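SWD1-like protein (Myceliophthora thermophila, PDB 6E29) probably acts as the WD-repeat Swd1 (Cps50) subunit of the COMPASS histone H3 methyltransferase complex, and is represented here by its beta-propeller domain. Local coordinates at residues T177-T182 with D186-G191; I92-D95 with K100-R103. All coordinates share one frame; numbering follows the deposited sequence.

Contact 1 (T177-T182 with D186-G191)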
loop_
_atom_site.group_PDB
_atom_site.type_symbol
_atom_site.label_atom_id
_atom_site.label_comp_id
_atom_site.label_asym_id
_atom_site.label_seq_id
_atom_site.Cartn_x
_atom_site.Cartn_y
_atom_site.Cartn_z
ATOM N N THR B 177 2.573 5.981 -8.284
ATOM C CA THR B 177 3.096 4.652 -7.999
ATOM C C THR B 177 2.478 4.051 -6.766
ATOM O O THR B 177 2.693 2.856 -6.518
ATOM C CB THR B 177 4.612 4.703 -7.801
ATOM O OG1 THR B 177 4.895 5.818 -6.943
ATOM C CG2 THR B 177 5.316 4.840 -9.154
ATOM N N ALA B 178 1.696 4.813 -6.019
ATOM C CA ALA B 178 1.123 4.321 -4.776
ATOM C C ALA B 178 -0.034 5.237 -4.477
ATOM O O ALA B 178 0.058 6.433 -4.737
ATOM C CB ALA B 178 2.120 4.341 -3.585
ATOM N N ILE B 179 -1.113 4.698 -3.931
ATOM C CA ILE B 179 -2.237 5.572 -3.620
ATOM C C ILE B 179 -3.051 4.957 -2.497
ATOM O O ILE B 179 -3.229 3.739 -2.458
ATOM C CB ILE B 179 -3.097 5.792 -4.883
ATOM C CG1 ILE B 179 -4.105 6.922 -4.638
ATOM C CG2 ILE B 179 -3.733 4.429 -5.360
ATOM C CD1 ILE B 179 -4.842 7.351 -5.906
ATOM N N VAL B 180 -3.541 5.798 -1.582
ATOM C CA VAL B 180 -4.392 5.324 -0.483
ATOM C C VAL B 180 -5.503 6.339 -0.268
ATOM O O VAL B 180 -5.357 7.519 -0.588
ATOM C CB VAL B 180 -3.625 5.125 0.856
ATOM C CG1 VAL B 180 -2.608 4.033 0.733
ATOM C CG2 VAL B 180 -2.935 6.407 1.319
ATOM N N TYR B 181 -6.611 5.902 0.347
ATOM C CA TYR B 181 -7.640 6.882 0.720
ATOM C C TYR B 181 -7.319 7.435 2.100
ATOM O O TYR B 181 -6.807 6.704 2.966
ATOM C CB TYR B 181 -9.028 6.192 0.818
ATOM C CG TYR B 181 -9.677 5.799 -0.487
ATOM C CD1 TYR B 181 -9.400 4.579 -1.091
ATOM C CD2 TYR B 181 -10.648 6.645 -1.084
ATOM C CE1 TYR B 181 -10.022 4.201 -2.279
ATOM C CE2 TYR B 181 -11.313 6.274 -2.282
ATOM C CZ TYR B 181 -10.985 5.058 -2.860
ATOM O OH TYR B 181 -11.607 4.670 -3.998
ATOM N N THR B 182 -7.696 8.682 2.344
ATOM C CA THR B 182 -7.760 9.173 3.717
ATOM C C THR B 182 -8.891 8.435 4.449
ATOM O O THR B 182 -9.689 7.729 3.832
ATOM C CB THR B 182 -8.003 10.670 3.778
ATOM O OG1 THR B 182 -9.297 10.961 3.214
ATOM C CG2 THR B 182 -6.867 11.431 3.048
ATOM N N ASP B 186 -12.816 11.003 1.534
ATOM C CA ASP B 186 -13.004 12.188 0.693
ATOM C C ASP B 186 -11.767 12.578 -0.124
ATOM O O ASP B 186 -11.898 13.350 -1.089
ATOM C CB ASP B 186 -13.433 13.401 1.536
ATOM C CG ASP B 186 -14.756 13.186 2.264
ATOM O OD1 ASP B 186 -14.777 13.409 3.496
ATOM O OD2 ASP B 186 -15.762 12.771 1.630
ATOM N N HIS B 187 -10.581 12.099 0.248
ATOM C CA HIS B 187 -9.351 12.428 -0.458
ATOM C C HIS B 187 -8.537 11.177 -0.714
ATOM O O HIS B 187 -8.677 10.151 -0.036
ATOM C CB HIS B 187 -8.498 13.421 0.325
ATOM C CG HIS B 187 -9.163 14.747 0.501
ATOM N ND1 HIS B 187 -10.074 14.998 1.513
ATOM C CD2 HIS B 187 -9.114 15.866 -0.254
ATOM C CE1 HIS B 187 -10.532 16.231 1.385
ATOM N NE2 HIS B 187 -9.968 16.778 0.319
ATOM N N LEU B 188 -7.659 11.294 -1.687
ATOM C CA LEU B 188 -6.673 10.273 -1.940
ATOM C C LEU B 188 -5.305 10.875 -1.730
ATOM O O LEU B 188 -5.069 12.027 -2.088
ATOM C CB LEU B 188 -6.786 9.722 -3.343
ATOM C CG LEU B 188 -8.102 8.952 -3.542
ATOM C CD1 LEU B 188 -8.576 9.258 -4.935
ATOM C CD2 LEU B 188 -7.907 7.436 -3.310
ATOM N N LEU B 189 -4.413 10.083 -1.179
ATOM C CA LEU B 189 -3.014 10.467 -1.021
ATOM C C LEU B 189 -2.233 9.603 -1.982
ATOM O O LEU B 189 -2.321 8.370 -1.931
ATOM C CB LEU B 189 -2.536 10.270 0.425
ATOM C CG LEU B 189 -3.425 10.838 1.527
ATOM C CD1 LEU B 189 -2.826 10.501 2.848
ATOM C CD2 LEU B 189 -3.588 12.318 1.388
ATOM N N ALA B 190 -1.464 10.221 -2.863
ATOM C CA ALA B 190 -0.774 9.440 -3.873
ATOM C C ALA B 190 0.700 9.822 -3.922
ATOM O O ALA B 190 1.077 10.974 -3.657
ATOM C CB ALA B 190 -1.407 9.642 -5.253
ATOM N N GLY B 191 1.513 8.830 -4.220
ATOM C CA GLY B 191 2.942 9.036 -4.394
ATOM C C GLY B 191 3.351 8.851 -5.838
ATOM O O GLY B 191 2.727 8.095 -6.595
HETATM O O HOH W 1 -10.127 13.263 3.652
#
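Leu188 sets its CD2 methyl over the centre of the Tyr181 ring, a CH-pi contact in which CD2 sits 3.5 Å from the ring centroid and only 9° off the normal. As a non-hydrogen-bonded pair the two leave the sheet on the same face and run side by side; the Tyr181 ring, CG anti to the carbonyl carbon (chi1 -73°), turns a face to Leu188. Next along this face, Ile179 reaches obliquely across, its CD1 4.0 Å from Leu188 CB and its CG1 3.9 Å from Ala190 CB. On the other face, Val180 CG2 packs against Leu189 CB. Near the turn, Thr182 turns its CG2 to His187 CB (3.7 Å) and Leu189 CD2, while a water joins its OG1 to His187 ND1 at the imidazole edge. Paired bonds between Val180 and Leu189 hold the antiparallel strands; at the far end Gly191 O faces both Thr177 N (2.7 Å) and, weakly, Ala178 N, a classic beta bulge.

The hairpin forms the first two strands of its blade. Ala125 of strand 123-128 meets Ile179, Tyr181 and Leu188, Leu221 of strand 218-223 meets Ala178 and Val180, and strand 196-201 continues the sheet beside 187-192.

Contact 2 (I92-D95 with K100-R103); sequences ILWD and KRYR
Trp94 presents one indole face to two aliphatic groups at once: Arg101 CG, in CH-pi contact 4.0 Å from the centroid of the six-membered ring, and Ile92 CG2, 3.4 Å above the plane near the rim. Those two carbons also touch each other, Ile92 CG2 to Arg101 CG at 3.5 Å, tiling that face together. Beyond CG the guanidinium plane stands 67° from the indole, and Ile92 CD1 lies over one face of it. Arg101 is thus anchored by its stem, while its charged end pairs with Glu104. The second flat group is the Tyr102 ring. Leu93 CD2 comes in at its edge, in plane, 3.5 Å from Tyr102 CD2, and Arg103 NH1 lies 3.7 Å above one face. The ring also meets that of Tyr81, and its OH is hydrogen-bonded to His122 NE2. The Arg103 chain folds back at its second torsion (chi2 -78°) to donate from NH1 to Tyr102 O (2.6 Å).

Tyr102 and Arg103 both face Leu93, forming a classic beta bulge: Leu93 O accepts from Arg103 N on a lone pair and from Tyr102 N at 2.7 Å, nearly in line with the carbonyl but bent at the hydrogen (131°). The extra residue shifts the register by one: Trp94 pairs with Arg101, and Asp95 bonds both ways with Lys100.

An alanine in place of Trp94 would probably leave the Arg101 stem and Ile92 without the surface they pack on, and Ser84 OG without its indole N-H partner.

That Trp94 NE1 to Ser84 OG bond is the tryptophan-serine link known from the WD40 structural tetrad, and Trp94-Asp95 is the dipeptide that names the repeat. Strands 90-95 and 100-106 are the third and fourth of a four-stranded antiparallel blade, as in other WD40 propellers.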
loop_
_atom_site.group_PDB
_atom_site.type_symbol
_atom_site.label_atom_id
_atom_site.label_comp_id
_atom_site.label_asym_id
_atom_site.label_seq_id
_atom_site.Cartn_x
_atom_site.Cartn_y
_atom_site.Cartn_z
ATOM N N ILE B 92 -9.828 -7.687 -8.789
ATOM C CA ILE B 92 -11.024 -8.502 -8.535
ATOM C C ILE B 92 -11.541 -8.202 -7.135
ATOM O O ILE B 92 -10.753 -8.107 -6.185
ATOM C CB ILE B 92 -10.723 -10.013 -8.681
ATOM C CG1 ILE B 92 -10.365 -10.367 -10.132
ATOM C CG2 ILE B 92 -11.881 -10.874 -8.144
ATOM C CD1 ILE B 92 -9.929 -11.844 -10.296
ATOM N N LEU B 93 -12.856 -8.071 -7.005
ATOM C CA LEU B 93 -13.528 -7.958 -5.722
ATOM C C LEU B 93 -14.188 -9.293 -5.439
ATOM O O LEU B 93 -15.125 -9.695 -6.153
ATOM C CB LEU B 93 -14.592 -6.867 -5.681
ATOM C CG LEU B 93 -15.094 -6.745 -4.234
ATOM C CD1 LEU B 93 -13.989 -6.293 -3.361
ATOM C CD2 LEU B 93 -16.203 -5.745 -4.170
ATOM N N TRP B 94 -13.666 -9.988 -4.425
ATOM C CA TRP B 94 -14.171 -11.276 -3.971
ATOM C C TRP B 94 -15.247 -11.061 -2.915
ATOM O O TRP B 94 -15.111 -10.197 -2.038
ATOM C CB TRP B 94 -13.030 -12.122 -3.370
ATOM C CG TRP B 94 -11.930 -12.369 -4.319
ATOM C CD1 TRP B 94 -10.777 -11.647 -4.450
ATOM C CD2 TRP B 94 -11.878 -13.393 -5.317
ATOM N NE1 TRP B 94 -9.998 -12.169 -5.460
ATOM C CE2 TRP B 94 -10.652 -13.247 -6.007
ATOM C CE3 TRP B 94 -12.736 -14.453 -5.672
ATOM C CZ2 TRP B 94 -10.264 -14.112 -7.040
ATOM C CZ3 TRP B 94 -12.354 -15.304 -6.706
ATOM C CH2 TRP B 94 -11.133 -15.126 -7.381
ATOM N N ASP B 95 -16.295 -11.861 -2.986
ATOM C CA ASP B 95 -17.269 -11.990 -1.911
ATOM C C ASP B 95 -16.880 -13.239 -1.099
ATOM O O ASP B 95 -16.979 -14.375 -1.587
ATOM C CB ASP B 95 -18.676 -12.079 -2.506
ATOM C CG ASP B 95 -19.784 -12.146 -1.458
ATOM O OD1 ASP B 95 -19.493 -12.235 -0.243
ATOM O OD2 ASP B 95 -20.963 -12.116 -1.882
ATOM N N LYS B 100 -17.225 -15.943 -4.130
ATOM C CA LYS B 100 -17.602 -15.541 -5.478
ATOM C C LYS B 100 -16.703 -14.404 -5.962
ATOM O O LYS B 100 -16.324 -13.525 -5.186
ATOM C CB LYS B 100 -19.070 -15.086 -5.506
ATOM C CG LYS B 100 -20.065 -16.006 -6.225
ATOM C CD LYS B 100 -20.401 -17.266 -5.421
ATOM C CE LYS B 100 -21.705 -17.882 -5.941
ATOM N NZ LYS B 100 -22.402 -18.756 -4.943
ATOM N N ARG B 101 -16.362 -14.439 -7.252
ATOM C CA ARG B 101 -15.827 -13.280 -7.957
ATOM C C ARG B 101 -16.949 -12.263 -8.132
ATOM O O ARG B 101 -17.725 -12.355 -9.084
ATOM C CB ARG B 101 -15.274 -13.710 -9.311
ATOM C CG ARG B 101 -13.829 -13.419 -9.541
ATOM C CD ARG B 101 -13.450 -13.657 -11.014
ATOM N NE ARG B 101 -12.776 -14.945 -11.201
ATOM C CZ ARG B 101 -12.113 -15.298 -12.300
ATOM N NH1 ARG B 101 -12.036 -14.462 -13.323
ATOM N NH2 ARG B 101 -11.521 -16.484 -12.374
ATOM N N TYR B 102 -17.063 -11.306 -7.218
ATOM C CA TYR B 102 -18.209 -10.400 -7.181
ATOM C C TYR B 102 -18.101 -9.281 -8.212
ATOM O O TYR B 102 -19.115 -8.902 -8.818
ATOM C CB TYR B 102 -18.335 -9.847 -5.767
ATOM C CG TYR B 102 -19.391 -8.827 -5.518
ATOM C CD1 TYR B 102 -20.739 -9.104 -5.744
ATOM C CD2 TYR B 102 -19.040 -7.568 -5.049
ATOM C CE1 TYR B 102 -21.707 -8.160 -5.494
ATOM C CE2 TYR B 102 -19.993 -6.616 -4.806
ATOM C CZ TYR B 102 -21.330 -6.915 -5.026
ATOM O OH TYR B 102 -22.279 -5.937 -4.779
ATOM N N ARG B 103 -16.892 -8.743 -8.415
ATOM C CA ARG B 103 -16.597 -7.751 -9.455
ATOM C C ARG B 103 -15.198 -8.000 -9.997
ATOM O O ARG B 103 -14.323 -8.517 -9.292
ATOM C CB ARG B 103 -16.637 -6.297 -8.957
ATOM C CG ARG B 103 -17.974 -5.821 -8.413
ATOM C CD ARG B 103 -18.924 -5.482 -9.526
ATOM N NE ARG B 103 -20.247 -5.086 -9.047
ATOM C CZ ARG B 103 -21.264 -5.939 -8.857
ATOM N NH1 ARG B 103 -21.097 -7.246 -9.068
ATOM N NH2 ARG B 103 -22.452 -5.503 -8.442
#

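How the contacts relate
Contact 2 comes first along the chain and closes before contact 1 opens. Each is a hairpin within a separate four-stranded antiparallel blade: contact 2 joins the third and fourth strands of the blade spanning 70-106, contact 1 the first and second of the blade spanning 176-212. Their centres lie about 23 Å apart, the nearest atoms about 11 Å, without touching. Contact 2 sits farther out, about 20 Å from the chain centre against 9 Å for contact 1. The blade of 111-147 lies between them and receives side chains from both: Tyr102 bonds to His122, Tyr181 to Gln123, so each hairpin probably contributes to the contacts between neighbouring blades.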